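Local atomic coordinates of putative monooxygenase (Fusobacterium nucleatum subsp. nucleatum, PDB entry 3MCS), a protein that probably acts as a monooxygenase of the antibiotic biosynthesis monooxygenase family, with two regions related to that family joined in one chain. Residues P6-Y11 and S94-V99; A26-Y30 and F80-I84; L44-E50 and L202-E208; T140-E144 and N176-Y182; G146-L152 and C163-K169. One frame throughout, in Å; residues are numbered along the deposited sequence.

Interaction 1 (P6-Y11 and S94-V99); sequences PILNVY and SAEIDV
Val10 and Ala95 face each other as a hydrogen-bonded pair between antiparallel strands. Val10 N reaches Ala95 O at 2.9 Å, and Ala95 N returns a bond of the same length to Val10 O. Beyond them Ile97 N binds Leu8 O. Further along, a water takes the place of a direct bond, accepting from Val99 N at 2.9 Å and donating to Pro6 O. The side chains of Leu8, Val10, Ala95 and Ile97 share one face of the sheet. There CG1 of Ile97 lies anti to the carbonyl carbon (chi1 -51°) and the chain then runs extended (chi2 172°). This carries CD1 of Ile97 diagonally to Val10 CG2 at 3.7 Å, with Leu8 CG also nearby. Leu8 CB packs against Val99 CG2 at 3.6 Å, their side chains crossing at about a right angle, and Pro6 CG lies 4.0 Å from Val99 CB, approaching from a different direction than Leu8. On the face of Asn9 and Tyr11, Ser94 CB approaches the Tyr11 ring obliquely, 3.5 Å from Tyr11 CD1. In the wider sheet, strand 55-62 flanks strand 7-15, with Leu8 touching Val59 and Ile61, while strand 147-155 pairs with strand 91-104. Phe68 of helix 65-73 packs on Asn9 and Tyr11, and Tyr215 of strand 214-216 on Pro6 and Val99.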
# COMPACT_ATOMS: atom_id res chain seq x y z
N PRO A 6 -2.41 14.24 2.51
CA PRO A 6 -1.69 13.32 1.62
C PRO A 6 -2.63 12.46 0.75
O PRO A 6 -3.68 12.04 1.19
CB PRO A 6 -0.90 12.43 2.60
CG PRO A 6 -1.64 12.53 3.89
CD PRO A 6 -2.25 13.88 3.93
N ILE A 7 -2.22 12.24 -0.49
CA ILE A 7 -2.99 11.42 -1.42
C ILE A 7 -2.38 10.04 -1.50
O ILE A 7 -1.25 9.91 -1.89
CB ILE A 7 -3.05 12.02 -2.85
CG1 ILE A 7 -3.48 13.50 -2.82
CG2 ILE A 7 -4.00 11.21 -3.69
CD1 ILE A 7 -4.83 13.78 -2.15
N LEU A 8 -3.15 9.03 -1.11
CA LEU A 8 -2.77 7.62 -1.12
C LEU A 8 -3.77 6.84 -1.98
O LEU A 8 -4.96 6.71 -1.60
CB LEU A 8 -2.78 7.06 0.28
CG LEU A 8 -2.46 5.56 0.44
CD1 LEU A 8 -1.13 5.24 -0.18
CD2 LEU A 8 -2.47 5.19 1.91
N ASN A 9 -3.27 6.35 -3.12
CA ASN A 9 -4.06 5.58 -4.07
C ASN A 9 -3.41 4.20 -4.27
O ASN A 9 -2.19 4.10 -4.40
CB ASN A 9 -4.14 6.32 -5.41
CG ASN A 9 -4.92 7.62 -5.32
OD1 ASN A 9 -5.77 7.82 -4.43
ND2 ASN A 9 -4.67 8.52 -6.28
N VAL A 10 -4.22 3.16 -4.28
CA VAL A 10 -3.75 1.80 -4.48
C VAL A 10 -4.41 1.28 -5.73
O VAL A 10 -5.62 1.12 -5.76
CB VAL A 10 -4.13 0.90 -3.32
CG1 VAL A 10 -3.75 -0.52 -3.62
CG2 VAL A 10 -3.46 1.38 -2.04
N TYR A 11 -3.62 1.06 -6.77
CA TYR A 11 -4.12 0.58 -8.06
C TYR A 11 -3.85 -0.92 -8.24
O TYR A 11 -2.76 -1.38 -7.93
CB TYR A 11 -3.40 1.31 -9.18
CG TYR A 11 -3.55 2.79 -9.11
CD1 TYR A 11 -4.66 3.42 -9.65
CD2 TYR A 11 -2.57 3.59 -8.51
CE1 TYR A 11 -4.81 4.80 -9.58
CE2 TYR A 11 -2.71 4.97 -8.45
CZ TYR A 11 -3.84 5.56 -8.97
OH TYR A 11 -4.00 6.91 -8.91
N SER A 94 -9.02 0.72 -8.43
CA SER A 94 -8.24 1.72 -7.74
C SER A 94 -8.97 2.19 -6.51
O SER A 94 -10.07 2.68 -6.59
CB SER A 94 -7.98 2.92 -8.65
OG SER A 94 -9.17 3.64 -8.81
N ALA A 95 -8.33 2.05 -5.37
CA ALA A 95 -8.85 2.53 -4.12
C ALA A 95 -8.21 3.89 -3.79
O ALA A 95 -7.00 4.03 -3.86
CB ALA A 95 -8.53 1.52 -3.04
N GLU A 96 -9.03 4.89 -3.44
CA GLU A 96 -8.54 6.19 -3.00
C GLU A 96 -8.71 6.21 -1.49
O GLU A 96 -9.80 5.98 -1.01
CB GLU A 96 -9.32 7.34 -3.62
CG GLU A 96 -9.25 7.44 -5.14
CD GLU A 96 -9.77 8.76 -5.67
OE1 GLU A 96 -9.76 9.78 -4.92
OE2 GLU A 96 -10.18 8.80 -6.84
N ILE A 97 -7.65 6.52 -0.74
CA ILE A 97 -7.70 6.37 0.73
C ILE A 97 -7.48 7.60 1.61
O ILE A 97 -6.53 8.34 1.42
CB ILE A 97 -6.63 5.33 1.12
CG1 ILE A 97 -6.80 4.07 0.26
CG2 ILE A 97 -6.71 5.00 2.60
CD1 ILE A 97 -5.71 3.07 0.42
N ASP A 98 -8.35 7.83 2.57
CA ASP A 98 -8.15 8.92 3.53
C ASP A 98 -7.12 8.39 4.49
O ASP A 98 -7.41 7.46 5.27
CB ASP A 98 -9.44 9.31 4.27
CG ASP A 98 -10.37 10.24 3.46
OD1 ASP A 98 -9.91 10.98 2.54
OD2 ASP A 98 -11.58 10.26 3.78
N VAL A 99 -5.91 8.94 4.44
CA VAL A 99 -4.82 8.45 5.28
C VAL A 99 -5.03 8.77 6.75
O VAL A 99 -5.30 9.93 7.09
CB VAL A 99 -3.48 9.05 4.84
CG1 VAL A 99 -2.34 8.48 5.70
CG2 VAL A 99 -3.25 8.76 3.39
O HOH W 1 -5.30 11.46 3.07

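Interaction 2 (A26-Y30 and F80-I84); sequences ATEDY and FKAVI
The rings of Tyr30 and Phe80 form an offset stack, with centroids 4.4 Å apart and planes inclined by only 13°. The overlap is partial: Phe80 CD2 sits over the centre of the tyrosine ring, whereas Tyr30 CD2 lies toward the rim of the phenylalanine. The side chains themselves cross at about a right angle. Tyr30 CB adds a CH-pi contact over that same phenylalanine ring, 4.2 Å from its centroid. The opposite face of the Phe80 ring is met by Ile84 CG1, one turn further along its own helix. With CG anti to the backbone N (chi1 -172°), Phe80 is directed across the interface, where its CD1 comes 3.7 Å from Ala26 O. Farther along, Ala26 CB meets Val83 CG1 at 3.9 Å, a purely apolar contact. The polar ends look elsewhere: Tyr30 OH bonds Glu60 and His71, and Thr27 OG1 bonds Tyr23 O. The two helical segments run at 164°, nearly antiparallel, with axes 10.4 Å apart. Thr27 touches Ala46 and Ile58, and Phe80 also touches Ile58, which places both helices on one sheet face. Such helices over an antiparallel sheet are found in the dimeric alpha/beta-barrel (ferredoxin-like) fold of antibiotic biosynthesis monooxygenases.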
# COMPACT_ATOMS: atom_id res chain seq x y z
N ALA A 26 7.88 -2.43 -17.68
CA ALA A 26 7.12 -1.19 -17.72
C ALA A 26 6.86 -0.65 -16.31
O ALA A 26 6.87 0.57 -16.11
CB ALA A 26 5.82 -1.40 -18.46
N THR A 27 6.62 -1.52 -15.33
CA THR A 27 6.39 -1.05 -13.97
C THR A 27 7.71 -0.55 -13.37
O THR A 27 7.74 0.46 -12.68
CB THR A 27 5.78 -2.10 -13.07
OG1 THR A 27 4.62 -2.61 -13.70
CG2 THR A 27 5.39 -1.51 -11.74
N GLU A 28 8.82 -1.24 -13.66
CA GLU A 28 10.12 -0.79 -13.18
C GLU A 28 10.43 0.62 -13.72
O GLU A 28 10.78 1.52 -12.94
CB GLU A 28 11.25 -1.76 -13.56
CG GLU A 28 11.31 -3.03 -12.71
CD GLU A 28 12.38 -4.04 -13.17
OE1 GLU A 28 13.16 -3.75 -14.11
OE2 GLU A 28 12.41 -5.14 -12.57
N ASP A 29 10.31 0.80 -15.04
CA ASP A 29 10.54 2.10 -15.65
C ASP A 29 9.66 3.17 -15.00
O ASP A 29 10.12 4.25 -14.68
CB ASP A 29 10.25 2.08 -17.16
CG ASP A 29 11.19 1.18 -17.95
OD1 ASP A 29 12.08 0.56 -17.32
OD2 ASP A 29 11.00 1.09 -19.20
N TYR A 30 8.39 2.85 -14.80
CA TYR A 30 7.44 3.84 -14.27
C TYR A 30 7.83 4.30 -12.89
O TYR A 30 7.86 5.50 -12.61
CB TYR A 30 6.03 3.24 -14.29
CG TYR A 30 4.94 4.03 -13.61
CD1 TYR A 30 4.54 5.24 -14.09
CD2 TYR A 30 4.26 3.50 -12.53
CE1 TYR A 30 3.52 5.95 -13.48
CE2 TYR A 30 3.23 4.19 -11.92
CZ TYR A 30 2.87 5.42 -12.39
OH TYR A 30 1.85 6.13 -11.80
N PHE A 80 3.40 4.89 -19.10
CA PHE A 80 2.85 3.70 -18.44
C PHE A 80 1.39 3.48 -18.80
O PHE A 80 1.03 2.39 -19.19
CB PHE A 80 3.03 3.81 -16.94
CG PHE A 80 2.67 2.58 -16.19
CD1 PHE A 80 3.32 1.39 -16.44
CD2 PHE A 80 1.73 2.63 -15.18
CE1 PHE A 80 3.01 0.24 -15.72
CE2 PHE A 80 1.41 1.49 -14.47
CZ PHE A 80 2.06 0.30 -14.74
N LYS A 81 0.56 4.51 -18.72
CA LYS A 81 -0.86 4.38 -19.11
C LYS A 81 -1.04 4.00 -20.59
O LYS A 81 -2.09 3.46 -20.96
CB LYS A 81 -1.66 5.64 -18.77
CG LYS A 81 -1.93 5.80 -17.25
N ALA A 82 -0.02 4.26 -21.40
CA ALA A 82 -0.00 3.85 -22.81
C ALA A 82 0.25 2.34 -22.95
O ALA A 82 -0.11 1.73 -23.99
CB ALA A 82 1.07 4.64 -23.58
N VAL A 83 0.86 1.74 -21.92
CA VAL A 83 1.22 0.31 -21.95
C VAL A 83 0.21 -0.59 -21.23
O VAL A 83 0.06 -1.76 -21.57
CB VAL A 83 2.65 0.08 -21.39
CG1 VAL A 83 2.90 -1.38 -21.12
CG2 VAL A 83 3.70 0.61 -22.36
N ILE A 84 -0.51 -0.05 -20.25
CA ILE A 84 -1.46 -0.85 -19.50
C ILE A 84 -2.35 -1.75 -20.38
O ILE A 84 -2.42 -2.95 -20.17
CB ILE A 84 -2.31 0.03 -18.55
CG1 ILE A 84 -1.50 0.40 -17.32
CG2 ILE A 84 -3.58 -0.68 -18.10
CD1 ILE A 84 -2.30 1.18 -16.24

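Interaction 3 (L44-E50 and L202-E208); sequences LFAATDE and LQVLKIE
The Phe45 ring is approached obliquely by Ile207 CG2, 3.4 Å from Phe45 CD2, and also makes an edge-to-face contact with the ring of Phe165. At the other end, the Glu50 carboxylate and Gln203 amide have planes 70° apart, and Gln203 NE2 gives OE1 of Glu50 a weak hydrogen bond of 3.3 Å. Between these groups runs an antiparallel strand pair, inclined at 144° and interrupted by a classic beta bulge. The pair joins strand 41-49 to strand 194-209, strands from the first and last parts of the chain within one antiparallel sheet. Leu44 N binds Glu208 O nearly straight, and Thr48 and Gln203 exchange bonds beyond the bulge. Ala47 CB packs against Leu202 CB at 3.8 Å, while Leu205 meets Tyr23 and Glu28 of helix 20-37. Lys206 NZ forms a salt bridge with Glu208 OE2, met on its anti side. In the bulge, Ala46 O accepts from both Leu205 N at 2.9 Å and Lys206 N at 3.2 Å, the two donors arriving from the same face of its carbonyl plane.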
# COMPACT_ATOMS: atom_id res chain seq x y z
N LEU A 44 6.50 5.24 -4.25
CA LEU A 44 5.76 4.32 -5.14
C LEU A 44 6.20 2.90 -4.81
O LEU A 44 7.37 2.66 -4.59
CB LEU A 44 5.94 4.65 -6.64
CG LEU A 44 4.95 5.72 -7.10
CD1 LEU A 44 5.42 7.06 -6.69
CD2 LEU A 44 4.78 5.68 -8.60
N PHE A 45 5.24 1.99 -4.75
CA PHE A 45 5.52 0.62 -4.36
C PHE A 45 4.82 -0.36 -5.28
O PHE A 45 3.62 -0.49 -5.23
CB PHE A 45 5.02 0.45 -2.93
CG PHE A 45 5.50 1.53 -2.00
CD1 PHE A 45 4.84 2.74 -1.93
CD2 PHE A 45 6.60 1.33 -1.19
CE1 PHE A 45 5.28 3.75 -1.07
CE2 PHE A 45 7.04 2.32 -0.32
CZ PHE A 45 6.38 3.54 -0.27
N ALA A 46 5.56 -1.02 -6.15
CA ALA A 46 4.98 -2.02 -7.05
C ALA A 46 5.22 -3.41 -6.50
O ALA A 46 6.35 -3.76 -6.18
CB ALA A 46 5.60 -1.89 -8.43
N ALA A 47 4.15 -4.19 -6.39
CA ALA A 47 4.21 -5.57 -5.91
C ALA A 47 3.31 -6.44 -6.78
O ALA A 47 2.59 -5.93 -7.63
CB ALA A 47 3.76 -5.64 -4.47
N THR A 48 3.32 -7.75 -6.55
CA THR A 48 2.54 -8.68 -7.34
C THR A 48 1.95 -9.77 -6.45
O THR A 48 2.60 -10.22 -5.52
CB THR A 48 3.40 -9.38 -8.43
OG1 THR A 48 4.13 -8.43 -9.20
CG2 THR A 48 2.56 -10.18 -9.36
N ASP A 49 0.73 -10.19 -6.78
CA ASP A 49 0.06 -11.33 -6.16
C ASP A 49 -0.06 -12.37 -7.27
O ASP A 49 -0.75 -12.14 -8.25
CB ASP A 49 -1.31 -10.93 -5.62
CG ASP A 49 -2.00 -12.04 -4.85
OD1 ASP A 49 -1.44 -13.14 -4.69
OD2 ASP A 49 -3.13 -11.80 -4.38
N GLU A 50 0.65 -13.49 -7.16
CA GLU A 50 0.63 -14.51 -8.22
C GLU A 50 -0.33 -15.69 -8.00
O GLU A 50 -0.42 -16.60 -8.84
CB GLU A 50 2.05 -15.01 -8.50
CG GLU A 50 2.98 -13.89 -8.97
CD GLU A 50 4.14 -14.36 -9.87
OE1 GLU A 50 4.85 -15.34 -9.51
OE2 GLU A 50 4.33 -13.72 -10.95
N LEU A 202 2.56 -10.14 -0.54
CA LEU A 202 2.91 -9.73 -1.90
C LEU A 202 4.40 -9.84 -2.24
O LEU A 202 5.27 -9.61 -1.42
CB LEU A 202 2.46 -8.28 -2.12
CG LEU A 202 0.97 -7.95 -2.09
CD1 LEU A 202 0.77 -6.42 -2.17
CD2 LEU A 202 0.21 -8.62 -3.21
N GLN A 203 4.63 -10.19 -3.50
CA GLN A 203 5.93 -10.36 -4.09
C GLN A 203 6.41 -8.97 -4.55
O GLN A 203 5.86 -8.39 -5.47
CB GLN A 203 5.76 -11.36 -5.25
CG GLN A 203 6.98 -11.80 -6.06
CD GLN A 203 6.58 -12.78 -7.19
OE1 GLN A 203 6.66 -12.45 -8.36
NE2 GLN A 203 6.12 -13.96 -6.82
N VAL A 204 7.41 -8.42 -3.90
CA VAL A 204 7.93 -7.10 -4.26
C VAL A 204 8.50 -7.02 -5.69
O VAL A 204 9.22 -7.89 -6.11
CB VAL A 204 9.00 -6.66 -3.22
CG1 VAL A 204 9.76 -5.49 -3.70
CG2 VAL A 204 8.33 -6.34 -1.90
N LEU A 205 8.19 -5.95 -6.41
CA LEU A 205 8.66 -5.76 -7.79
C LEU A 205 9.66 -4.59 -7.87
O LEU A 205 10.79 -4.78 -8.27
CB LEU A 205 7.49 -5.52 -8.73
CG LEU A 205 7.80 -5.80 -10.20
CD1 LEU A 205 6.50 -5.78 -10.97
CD2 LEU A 205 8.83 -4.83 -10.79
N LYS A 206 9.22 -3.39 -7.50
CA LYS A 206 10.12 -2.25 -7.41
C LYS A 206 9.56 -1.26 -6.41
O LYS A 206 8.38 -0.93 -6.47
CB LYS A 206 10.33 -1.58 -8.78
CG LYS A 206 11.53 -0.61 -8.83
CD LYS A 206 12.87 -1.37 -8.74
CE LYS A 206 14.12 -0.44 -8.59
NZ LYS A 206 14.20 0.32 -7.28
N ILE A 207 10.40 -0.81 -5.47
CA ILE A 207 10.04 0.18 -4.46
C ILE A 207 11.06 1.32 -4.43
O ILE A 207 12.27 1.09 -4.37
CB ILE A 207 10.03 -0.42 -3.04
CG1 ILE A 207 8.96 -1.48 -2.90
CG2 ILE A 207 9.81 0.69 -2.01
CD1 ILE A 207 8.98 -2.12 -1.57
N GLU A 208 10.54 2.55 -4.45
CA GLU A 208 11.34 3.78 -4.28
C GLU A 208 10.52 4.76 -3.44
O GLU A 208 9.32 4.95 -3.66
CB GLU A 208 11.70 4.43 -5.63
CG GLU A 208 12.73 3.67 -6.45
CD GLU A 208 14.11 3.66 -5.81
OE1 GLU A 208 14.39 4.54 -4.96
OE2 GLU A 208 14.91 2.76 -6.18

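Interaction 4 (T140-E144 and N176-Y182); sequences TTFNE and NHRSAKY
His177 turns one ring face toward Thr141, whose CG2 stands 3.8 Å above the plane and off toward the rim; the two side chains cross at about a right angle. In the ring plane, His177 ND1 donates a nearly straight bond of 3.0 Å to Tyr182 OH (170° at the hydrogen), consistent with a defined turn of the imidazole. The side chain of His177 is about 6 Å from a bound acetate, probably from the crystallisation liquor. After Arg178 the helix ends, Ser179 leaves helical angles and Ala180 takes the N-cap position of helix 181-190. These consecutive helices pack beside helix 127-143 on the helical side of the second monooxygenase-family region. Tyr182 then crosses back to that helix, its CG between the backbone N and the carbonyl carbon (chi1 77°), which turns the ring toward Thr140 and Glu144. Thr140 CG2 sits over the centre of the ring, 4.1 Å from the centroid, in a CH-pi contact. Tyr182 OH gives Glu144 OE2 a weak hydrogen bond of 3.4 Å; this oxygen lies at the ring edge, in its plane, although the carboxylate is turned 86° from the ring.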
# COMPACT_ATOMS: atom_id res chain seq x y z
N THR A 140 2.20 0.68 17.22
CA THR A 140 3.03 -0.27 17.95
C THR A 140 3.89 -1.03 16.94
O THR A 140 5.11 -1.19 17.14
CB THR A 140 2.20 -1.27 18.79
OG1 THR A 140 1.22 -0.57 19.56
CG2 THR A 140 3.10 -2.09 19.72
N THR A 141 3.27 -1.45 15.83
CA THR A 141 3.99 -2.19 14.78
C THR A 141 5.17 -1.40 14.22
O THR A 141 6.25 -1.94 14.06
CB THR A 141 3.05 -2.60 13.62
OG1 THR A 141 2.10 -3.56 14.09
CG2 THR A 141 3.82 -3.21 12.49
N PHE A 142 4.97 -0.12 13.94
CA PHE A 142 6.04 0.67 13.34
C PHE A 142 7.26 0.74 14.23
O PHE A 142 8.38 0.77 13.72
CB PHE A 142 5.59 2.08 12.98
CG PHE A 142 6.60 2.83 12.14
CD1 PHE A 142 6.81 2.47 10.81
CD2 PHE A 142 7.35 3.88 12.66
CE1 PHE A 142 7.73 3.15 10.03
CE2 PHE A 142 8.27 4.56 11.87
CZ PHE A 142 8.45 4.20 10.55
N ASN A 143 7.04 0.78 15.55
CA ASN A 143 8.13 0.81 16.51
C ASN A 143 8.79 -0.57 16.70
O ASN A 143 9.85 -0.68 17.32
CB ASN A 143 7.66 1.36 17.87
CG ASN A 143 7.20 2.83 17.81
OD1 ASN A 143 7.13 3.46 16.74
ND2 ASN A 143 6.88 3.37 18.96
N GLU A 144 8.17 -1.61 16.17
CA GLU A 144 8.74 -2.95 16.20
C GLU A 144 9.99 -2.91 15.32
O GLU A 144 10.04 -2.17 14.33
CB GLU A 144 7.75 -3.97 15.65
CG GLU A 144 7.96 -5.41 16.05
CD GLU A 144 7.14 -5.77 17.27
OE1 GLU A 144 7.08 -4.96 18.22
OE2 GLU A 144 6.55 -6.89 17.25
N ASN A 176 7.08 -12.44 13.28
CA ASN A 176 7.27 -12.13 14.69
C ASN A 176 6.26 -11.08 15.09
O ASN A 176 5.77 -11.06 16.20
CB ASN A 176 8.70 -11.67 14.98
CG ASN A 176 9.71 -12.83 14.87
OD1 ASN A 176 9.33 -14.01 14.96
ND2 ASN A 176 10.99 -12.50 14.70
N HIS A 177 5.92 -10.23 14.13
CA HIS A 177 4.91 -9.22 14.35
C HIS A 177 3.54 -9.85 14.61
O HIS A 177 2.90 -9.52 15.60
CB HIS A 177 4.90 -8.23 13.17
CG HIS A 177 3.55 -7.67 12.84
ND1 HIS A 177 2.86 -6.82 13.68
CD2 HIS A 177 2.80 -7.79 11.72
CE1 HIS A 177 1.72 -6.48 13.11
NE2 HIS A 177 1.65 -7.05 11.92
N ARG A 178 3.12 -10.80 13.79
CA ARG A 178 1.79 -11.36 14.01
C ARG A 178 1.74 -12.51 15.02
O ARG A 178 0.66 -12.92 15.43
CB ARG A 178 1.12 -11.72 12.68
CG ARG A 178 1.61 -12.96 11.99
CD ARG A 178 1.19 -12.90 10.52
NE ARG A 178 -0.19 -12.47 10.33
CZ ARG A 178 -1.26 -13.27 10.34
NH1 ARG A 178 -1.14 -14.59 10.55
NH2 ARG A 178 -2.47 -12.76 10.14
N SER A 179 2.90 -13.00 15.45
CA SER A 179 2.90 -14.01 16.51
C SER A 179 3.12 -13.34 17.89
O SER A 179 3.27 -14.03 18.89
CB SER A 179 3.93 -15.11 16.24
OG SER A 179 5.25 -14.62 16.32
N ALA A 180 3.13 -12.00 17.94
CA ALA A 180 3.31 -11.28 19.20
C ALA A 180 2.00 -11.14 19.97
O ALA A 180 0.94 -10.97 19.37
CB ALA A 180 3.90 -9.89 18.94
N LYS A 181 2.10 -11.15 21.30
CA LYS A 181 0.93 -11.06 22.16
C LYS A 181 0.02 -9.87 21.79
O LYS A 181 -1.18 -10.05 21.65
CB LYS A 181 1.35 -11.02 23.65
CG LYS A 181 0.18 -11.23 24.68
CD LYS A 181 0.65 -11.35 26.14
N TYR A 182 0.58 -8.68 21.58
CA TYR A 182 -0.24 -7.50 21.24
C TYR A 182 -1.05 -7.64 19.95
O TYR A 182 -2.12 -7.04 19.82
CB TYR A 182 0.62 -6.23 21.15
CG TYR A 182 1.43 -6.08 19.86
CD1 TYR A 182 2.71 -6.59 19.75
CD2 TYR A 182 0.90 -5.43 18.76
CE1 TYR A 182 3.44 -6.45 18.58
CE2 TYR A 182 1.62 -5.29 17.58
CZ TYR A 182 2.88 -5.79 17.50
OH TYR A 182 3.58 -5.62 16.33

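Interaction 5 (G146-L152 and C163-K169); sequences GTLLVYL and CLFEVYK
Thr147 to Leu152 run against Cys163 to Tyr168 at 176°, almost exactly antiparallel, with axes 4.6 Å apart. The register slips by one where Leu148 and Leu149 both face Val167: Val167 O takes Leu148 N at 2.9 Å and Leu149 N at 3.1 Å from the same face of its plane, a classic beta bulge. Gly146, with a positive phi of 104°, precedes it, and its O accepts from Lys169 N. Beyond the bulge Tyr151 N meets Phe165 O at 2.8 Å, nearly along the C=O axis. The strands form the hairpin 147-155/161-168 of the second monooxygenase-family region. On one face, Leu149 CD2 lies 3.6 Å from Phe165 CD2 and also over the centre of the Tyr151 ring, whose hydroxyl bonds Asp104. On the other, Leu152 CB packs on Leu164 CD1 at 3.9 Å, and the Leu164 side chain is about 4 Å from a bound acetate. Thr147 lies alongside Tyr168, pointing the same way; the tyrosine hydroxyl donates to Glu166 OE1 from above the carboxylate plane.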
# COMPACT_ATOMS: atom_id res chain seq x y z
N GLY A 146 12.39 -3.97 12.48
CA GLY A 146 12.21 -4.63 11.19
C GLY A 146 11.07 -4.04 10.36
O GLY A 146 10.99 -4.28 9.14
N THR A 147 10.18 -3.29 10.99
CA THR A 147 9.10 -2.66 10.26
C THR A 147 9.67 -1.49 9.48
O THR A 147 10.31 -0.63 10.06
CB THR A 147 7.99 -2.15 11.18
OG1 THR A 147 7.56 -3.21 12.04
CG2 THR A 147 6.80 -1.65 10.38
N LEU A 148 9.47 -1.46 8.16
CA LEU A 148 9.98 -0.34 7.35
C LEU A 148 8.87 0.66 6.99
O LEU A 148 9.15 1.85 6.80
CB LEU A 148 10.68 -0.86 6.09
CG LEU A 148 11.88 -1.79 6.28
CD1 LEU A 148 12.45 -2.27 4.93
CD2 LEU A 148 12.95 -1.09 7.07
N LEU A 149 7.62 0.22 6.97
CA LEU A 149 6.51 1.10 6.52
C LEU A 149 5.14 0.60 6.95
O LEU A 149 4.90 -0.58 6.95
CB LEU A 149 6.57 1.21 4.98
CG LEU A 149 5.55 1.97 4.15
CD1 LEU A 149 6.09 2.21 2.75
CD2 LEU A 149 4.23 1.25 4.08
N VAL A 150 4.26 1.52 7.33
CA VAL A 150 2.88 1.20 7.62
C VAL A 150 2.02 2.35 7.11
O VAL A 150 2.17 3.49 7.56
CB VAL A 150 2.59 0.95 9.14
CG1 VAL A 150 3.36 -0.25 9.64
CG2 VAL A 150 2.92 2.18 10.01
N TYR A 151 1.16 2.09 6.12
CA TYR A 151 0.20 3.08 5.67
C TYR A 151 -1.19 2.54 6.02
O TYR A 151 -1.57 1.47 5.55
CB TYR A 151 0.26 3.39 4.18
CG TYR A 151 1.56 3.95 3.62
CD1 TYR A 151 2.51 4.61 4.44
CD2 TYR A 151 1.80 3.92 2.25
CE1 TYR A 151 3.68 5.13 3.90
CE2 TYR A 151 2.96 4.44 1.72
CZ TYR A 151 3.90 5.06 2.53
OH TYR A 151 5.05 5.59 1.98
N LEU A 152 -1.93 3.28 6.84
CA LEU A 152 -3.26 2.88 7.29
C LEU A 152 -4.26 3.95 6.95
O LEU A 152 -4.08 5.13 7.30
CB LEU A 152 -3.28 2.67 8.81
CG LEU A 152 -4.63 2.34 9.45
CD1 LEU A 152 -5.15 0.96 9.03
CD2 LEU A 152 -4.51 2.41 10.94
N CYS A 163 -7.75 -0.01 4.92
CA CYS A 163 -6.69 -0.53 4.05
C CYS A 163 -5.35 -0.35 4.68
O CYS A 163 -4.98 0.78 5.00
CB CYS A 163 -6.67 0.22 2.72
SG CYS A 163 -8.19 0.07 1.75
N LEU A 164 -4.61 -1.46 4.83
CA LEU A 164 -3.29 -1.44 5.47
C LEU A 164 -2.19 -1.99 4.58
O LEU A 164 -2.20 -3.17 4.22
CB LEU A 164 -3.33 -2.24 6.77
CG LEU A 164 -2.02 -2.21 7.55
CD1 LEU A 164 -1.74 -0.76 7.96
CD2 LEU A 164 -2.04 -3.13 8.79
N PHE A 165 -1.24 -1.14 4.21
CA PHE A 165 -0.07 -1.53 3.44
C PHE A 165 1.10 -1.46 4.37
O PHE A 165 1.28 -0.47 5.05
CB PHE A 165 0.17 -0.61 2.27
CG PHE A 165 1.35 -1.01 1.42
CD1 PHE A 165 1.34 -2.22 0.72
CD2 PHE A 165 2.46 -0.18 1.28
CE1 PHE A 165 2.40 -2.60 -0.08
CE2 PHE A 165 3.53 -0.54 0.46
CZ PHE A 165 3.51 -1.76 -0.21
N GLU A 166 1.91 -2.51 4.40
CA GLU A 166 3.05 -2.56 5.30
C GLU A 166 4.23 -3.30 4.69
O GLU A 166 4.05 -4.32 4.05
CB GLU A 166 2.63 -3.16 6.65
CG GLU A 166 1.80 -4.43 6.56
CD GLU A 166 1.27 -4.91 7.91
OE1 GLU A 166 1.66 -4.36 8.98
OE2 GLU A 166 0.44 -5.86 7.89
N VAL A 167 5.42 -2.75 4.88
CA VAL A 167 6.64 -3.34 4.37
C VAL A 167 7.57 -3.66 5.54
O VAL A 167 7.65 -2.88 6.46
CB VAL A 167 7.31 -2.39 3.38
CG1 VAL A 167 8.58 -2.99 2.85
CG2 VAL A 167 6.34 -2.06 2.22
N TYR A 168 8.22 -4.83 5.50
CA TYR A 168 9.13 -5.33 6.54
C TYR A 168 10.51 -5.63 5.95
O TYR A 168 10.64 -5.88 4.75
CB TYR A 168 8.55 -6.58 7.20
CG TYR A 168 7.25 -6.33 7.95
CD1 TYR A 168 6.04 -6.30 7.28
CD2 TYR A 168 7.24 -6.11 9.32
CE1 TYR A 168 4.86 -6.04 7.93
CE2 TYR A 168 6.04 -5.85 10.00
CZ TYR A 168 4.85 -5.81 9.29
OH TYR A 168 3.65 -5.58 9.94
N LYS A 169 11.55 -5.61 6.79
CA LYS A 169 12.92 -5.83 6.29
C LYS A 169 13.10 -7.27 5.78
O LYS A 169 13.85 -7.52 4.80
CB LYS A 169 14.02 -5.46 7.32
CG LYS A 169 14.35 -6.52 8.37
CD LYS A 169 15.39 -6.05 9.41
CE LYS A 169 15.59 -7.17 10.46
NZ LYS A 169 16.33 -6.76 11.66

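Interactions 1, 3 and 5 join strands of one antiparallel sheet and rely chiefly on backbone bonds, whereas interactions 2 and 4 bring helices together chiefly through side chains, with no backbone hydrogen bonds across. Interaction 5 is the most buried of the three strand contacts, while 1 and 3 are partly buried. It touches both, through Leu8 with Tyr151 and through Phe45 with Leu149. Bulges distinguish 3 and 5 from 1. The helical contacts lie on opposite sides of the chain's centre, their centres 35 Å apart: interaction 2 is buried and largely aromatic and apolar, interaction 4 partly exposed and more polar. Each leans on a strand pair, Tyr30 on Leu44 and Thr141 on Tyr168.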